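Local coordinates for apical membrane antigen AMA1 (Toxoplasma gondii ME49, PDB 4YIV), which plays an important role in host cell invasion as part of the moving junction between the apical tip of the parasite and the target cell, at residues P60-H65 and T131-C136; F105-P108 and R112-P115. All blocks are in the same frame, centred on the assembly; numbering follows the deposited sequence.

Both interactions belong to one family region of the AMA1 ectodomain fragment. From the N terminus, the chain first reaches residues 60-65, which carry the short strand 61-62 at one outer position of a five-stranded antiparallel sheet. It then runs through helix 87-93 to interaction 2, where residues 112-115 fold back on 105-108 and close a short surface loop. Strand 116-117, at the other outer position of the same sheet, follows directly. Residues 131-136 then start helix 132-141 and close interaction 1 on residues 60-65. Interaction 2 thus lies within the longer loop of interaction 1. The two do not touch; their centres are about 20 Å apart.

Interaction 1: P60-H65 and T131-C136; sequences PIWGKH and TDLGRC
Leu133 meets Pro60 and Trp62 through a single methyl group. Its CD2 lies 4.0 Å from Pro60 CB and 4.1 Å from Trp62 CZ2. The methyl approaches the indole obliquely, at its six-membered ring. The leucine torsion explains the reach: CG stands anti to the backbone N (chi1 177°), which carries the branch off the helix toward the strand. Phe224 and Ile211 also pack on Pro60 and Leu133.

Hydrogen bonds act within each side, and none crosses. Thr131 is the N-cap of helix 132-141. Its OG1 accepts from Gly134 N at 3.0 Å. One turn on, Arg135 NH1 makes a salt bridge to Asp132 OD1 at 2.9 Å, though as a hydrogen bond it is weak, its angle only 129°. Asp132 has a second partner in Arg166. On the strand side, a type II turn runs from Ile61 to Lys64. Gly63 O accepts from His65 ND1 at 3.0 Å, in the plane of the imidazole. The indole NE1 of Trp62 is bonded to Asn230.

A covalent link also holds the helix: Cys136 forms a disulfide with Cys168, on strand 167-170 of the same sheet as 61-62. The contact thus seats the first turn of helix 132-141 beside the outer strand 61-62. It is small, buried and apolar: hydrophobic packing of one leucine methyl, with no directional bond, while Trp62 NE1 and Asp132 OD2 find partners elsewhere in the chain.

Interaction 2: F105-P108 and R112-P115; sequences FVTP and RISP
Phe105 and Ile113 are joined by the one direct hydrogen bond between the two segments. Ile113 N donates to Phe105 O over 3.3 Å. The bond is long but fairly straight, at 164° at the hydrogen, and the donor is tilted 17° from the carbonyl plane. A water shares the same carbonyl: it lies 2.8 Å from Phe105 O, to which it probably donates, and accepts from Ser114 N at 3.0 Å. The carbonyl therefore reaches two successive amides, one directly and one through water.

These bonds close a short surface hairpin-like loop. Val106 and Arg112 form a single beta bridge, and neither arm is a regular strand. Within the loop, Thr107 OG1 takes a hydrogen bond from Gln111 N. The chain then enters strand 116-117 through Pro115, which follows a cis peptide bond.

Van der Waals contacts come mainly from Ile113. Its CG1 is anti to the carbonyl carbon (chi1 -59°) and rests 3.6 Å from Phe105 O. CD1 beyond it forms an apolar pair with Phe105 CB at 4.2 Å. Thr107 CG2 touches Ile113 CG1 at a similar distance. The Phe105 ring meets Tyr172 steeply.

Charged contacts belong to Arg112. Its CB points away from 105-108, and the chain bends forward to Ser114. NH1 donates to Ser114 O at 2.8 Å, with that oxygen in the guanidinium plane. NH1 also forms a salt bridge with Asp83.

Interaction 1: P60-H65 and T131-C136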
# COMPACT_ATOMS: atom_id res chain seq x y z
N PRO A 60 -4.22 -3.56 -0.87
CA PRO A 60 -4.00 -3.05 0.50
C PRO A 60 -2.62 -2.41 0.61
O PRO A 60 -1.66 -2.87 -0.01
CB PRO A 60 -4.10 -4.29 1.38
CG PRO A 60 -3.72 -5.42 0.49
CD PRO A 60 -4.18 -5.03 -0.92
N ILE A 61 -2.53 -1.35 1.40
CA ILE A 61 -1.26 -0.64 1.53
C ILE A 61 -0.72 -0.85 2.95
O ILE A 61 -1.25 -0.31 3.93
CB ILE A 61 -1.40 0.87 1.21
CG1 ILE A 61 -2.16 1.06 -0.11
CG2 ILE A 61 -0.00 1.52 1.19
CD1 ILE A 61 -1.54 0.36 -1.33
N TRP A 62 0.30 -1.70 3.03
CA TRP A 62 0.77 -2.24 4.30
C TRP A 62 1.59 -1.23 5.08
O TRP A 62 2.59 -0.75 4.59
CB TRP A 62 1.62 -3.47 4.03
CG TRP A 62 0.85 -4.63 3.41
CD1 TRP A 62 0.33 -4.73 2.14
CD2 TRP A 62 0.54 -5.85 4.07
NE1 TRP A 62 -0.30 -5.97 1.99
CE2 TRP A 62 -0.18 -6.66 3.17
CE3 TRP A 62 0.80 -6.33 5.37
CZ2 TRP A 62 -0.65 -7.93 3.52
CZ3 TRP A 62 0.34 -7.61 5.71
CH2 TRP A 62 -0.37 -8.39 4.79
N GLY A 63 1.16 -0.92 6.29
CA GLY A 63 1.94 -0.07 7.17
C GLY A 63 1.57 1.40 6.99
O GLY A 63 2.03 2.26 7.74
N LYS A 64 0.71 1.70 6.01
CA LYS A 64 0.29 3.10 5.80
C LYS A 64 -0.63 3.55 6.90
O LYS A 64 -1.59 2.89 7.24
CB LYS A 64 -0.40 3.30 4.43
CG LYS A 64 -1.14 4.65 4.31
CD LYS A 64 -1.76 4.80 2.92
CE LYS A 64 -2.64 6.08 2.81
NZ LYS A 64 -3.01 6.35 1.39
N HIS A 65 -0.33 4.73 7.44
CA HIS A 65 -1.18 5.37 8.41
C HIS A 65 -1.13 6.88 8.14
O HIS A 65 -0.24 7.36 7.43
CB HIS A 65 -0.75 5.06 9.87
CG HIS A 65 0.69 5.32 10.16
ND1 HIS A 65 1.71 4.53 9.67
CD2 HIS A 65 1.28 6.23 10.97
CE1 HIS A 65 2.87 4.98 10.12
NE2 HIS A 65 2.64 6.02 10.90
N THR A 131 -9.79 -14.57 3.87
CA THR A 131 -8.72 -14.10 4.77
C THR A 131 -9.26 -13.00 5.65
O THR A 131 -10.25 -12.35 5.31
CB THR A 131 -7.45 -13.57 4.04
OG1 THR A 131 -7.74 -12.31 3.39
CG2 THR A 131 -6.92 -14.58 3.06
N ASP A 132 -8.62 -12.79 6.80
CA ASP A 132 -9.17 -11.81 7.74
C ASP A 132 -9.03 -10.43 7.09
O ASP A 132 -9.95 -9.62 7.17
CB ASP A 132 -8.45 -11.85 9.10
CG ASP A 132 -8.96 -13.00 10.00
OD1 ASP A 132 -10.00 -13.61 9.67
OD2 ASP A 132 -8.32 -13.31 11.02
N LEU A 133 -7.89 -10.18 6.44
CA LEU A 133 -7.72 -8.87 5.78
C LEU A 133 -8.81 -8.67 4.72
O LEU A 133 -9.43 -7.60 4.60
CB LEU A 133 -6.34 -8.76 5.16
CG LEU A 133 -6.09 -7.44 4.37
CD1 LEU A 133 -6.36 -6.20 5.22
CD2 LEU A 133 -4.65 -7.37 3.85
N GLY A 134 -9.06 -9.72 3.95
CA GLY A 134 -10.14 -9.68 2.98
C GLY A 134 -11.52 -9.47 3.56
O GLY A 134 -12.34 -8.82 2.93
N ARG A 135 -11.79 -10.02 4.75
CA ARG A 135 -13.08 -9.86 5.40
C ARG A 135 -13.28 -8.40 5.78
O ARG A 135 -14.40 -7.85 5.69
CB ARG A 135 -13.17 -10.74 6.66
CG ARG A 135 -13.27 -12.24 6.35
CD ARG A 135 -13.46 -13.10 7.62
NE ARG A 135 -13.56 -14.49 7.16
CZ ARG A 135 -12.54 -15.34 7.08
NH1 ARG A 135 -11.33 -15.02 7.55
NH2 ARG A 135 -12.75 -16.55 6.55
N CYS A 136 -12.19 -7.75 6.17
CA CYS A 136 -12.29 -6.33 6.53
C CYS A 136 -12.59 -5.50 5.27
O CYS A 136 -13.50 -4.66 5.26
CB CYS A 136 -11.01 -5.88 7.22
SG CYS A 136 -10.95 -4.10 7.67

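Interaction 2: F105-P108 and R112-P115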
# COMPACT_ATOMS: atom_id res chain seq x y z
N PHE A 105 -20.58 6.65 13.76
CA PHE A 105 -22.00 6.32 13.70
C PHE A 105 -22.36 5.02 14.41
O PHE A 105 -21.52 4.13 14.56
CB PHE A 105 -22.47 6.24 12.25
CG PHE A 105 -22.29 7.51 11.46
CD1 PHE A 105 -22.25 8.74 12.08
CD2 PHE A 105 -22.16 7.46 10.08
CE1 PHE A 105 -22.08 9.90 11.35
CE2 PHE A 105 -21.99 8.62 9.35
CZ PHE A 105 -21.95 9.83 9.98
N VAL A 106 -23.62 4.95 14.83
CA VAL A 106 -24.18 3.73 15.43
C VAL A 106 -25.40 3.28 14.62
O VAL A 106 -26.00 4.07 13.89
CB VAL A 106 -24.59 3.94 16.91
CG1 VAL A 106 -23.39 4.39 17.75
CG2 VAL A 106 -25.71 4.96 17.02
N THR A 107 -25.75 2.00 14.74
CA THR A 107 -26.94 1.44 14.10
C THR A 107 -28.21 2.03 14.73
O THR A 107 -28.13 2.68 15.78
CB THR A 107 -27.00 -0.09 14.23
OG1 THR A 107 -27.09 -0.44 15.62
CG2 THR A 107 -25.77 -0.74 13.62
N PRO A 108 -29.38 1.79 14.10
CA PRO A 108 -30.61 2.23 14.77
C PRO A 108 -30.74 1.62 16.18
O PRO A 108 -31.46 2.16 17.02
CB PRO A 108 -31.71 1.72 13.83
CG PRO A 108 -31.06 1.61 12.50
CD PRO A 108 -29.64 1.22 12.77
N ARG A 112 -22.28 0.28 17.73
CA ARG A 112 -21.15 0.92 17.02
C ARG A 112 -20.82 0.22 15.71
O ARG A 112 -20.74 -1.01 15.65
CB ARG A 112 -19.92 0.95 17.93
CG ARG A 112 -18.66 1.43 17.26
CD ARG A 112 -17.50 1.52 18.23
NE ARG A 112 -17.57 2.70 19.10
CZ ARG A 112 -17.12 3.92 18.80
NH1 ARG A 112 -16.54 4.19 17.62
NH2 ARG A 112 -17.24 4.90 19.68
N ILE A 113 -20.64 0.99 14.64
CA ILE A 113 -20.28 0.42 13.35
C ILE A 113 -18.75 0.22 13.19
O ILE A 113 -18.32 -0.73 12.50
CB ILE A 113 -20.82 1.29 12.19
CG1 ILE A 113 -22.35 1.40 12.32
CG2 ILE A 113 -20.42 0.69 10.83
CD1 ILE A 113 -23.05 2.20 11.21
N SER A 114 -17.93 1.07 13.83
CA SER A 114 -16.47 1.01 13.65
C SER A 114 -15.68 1.47 14.87
O SER A 114 -15.99 2.51 15.42
CB SER A 114 -16.09 1.89 12.45
OG SER A 114 -14.70 1.86 12.20
N PRO A 115 -14.61 0.75 15.26
CA PRO A 115 -14.07 -0.43 14.57
C PRO A 115 -14.93 -1.66 14.80
O PRO A 115 -15.67 -1.74 15.79
CB PRO A 115 -12.68 -0.60 15.18
CG PRO A 115 -12.78 0.03 16.51
CD PRO A 115 -13.74 1.17 16.36
O HOH W 1 -18.80 3.74 14.80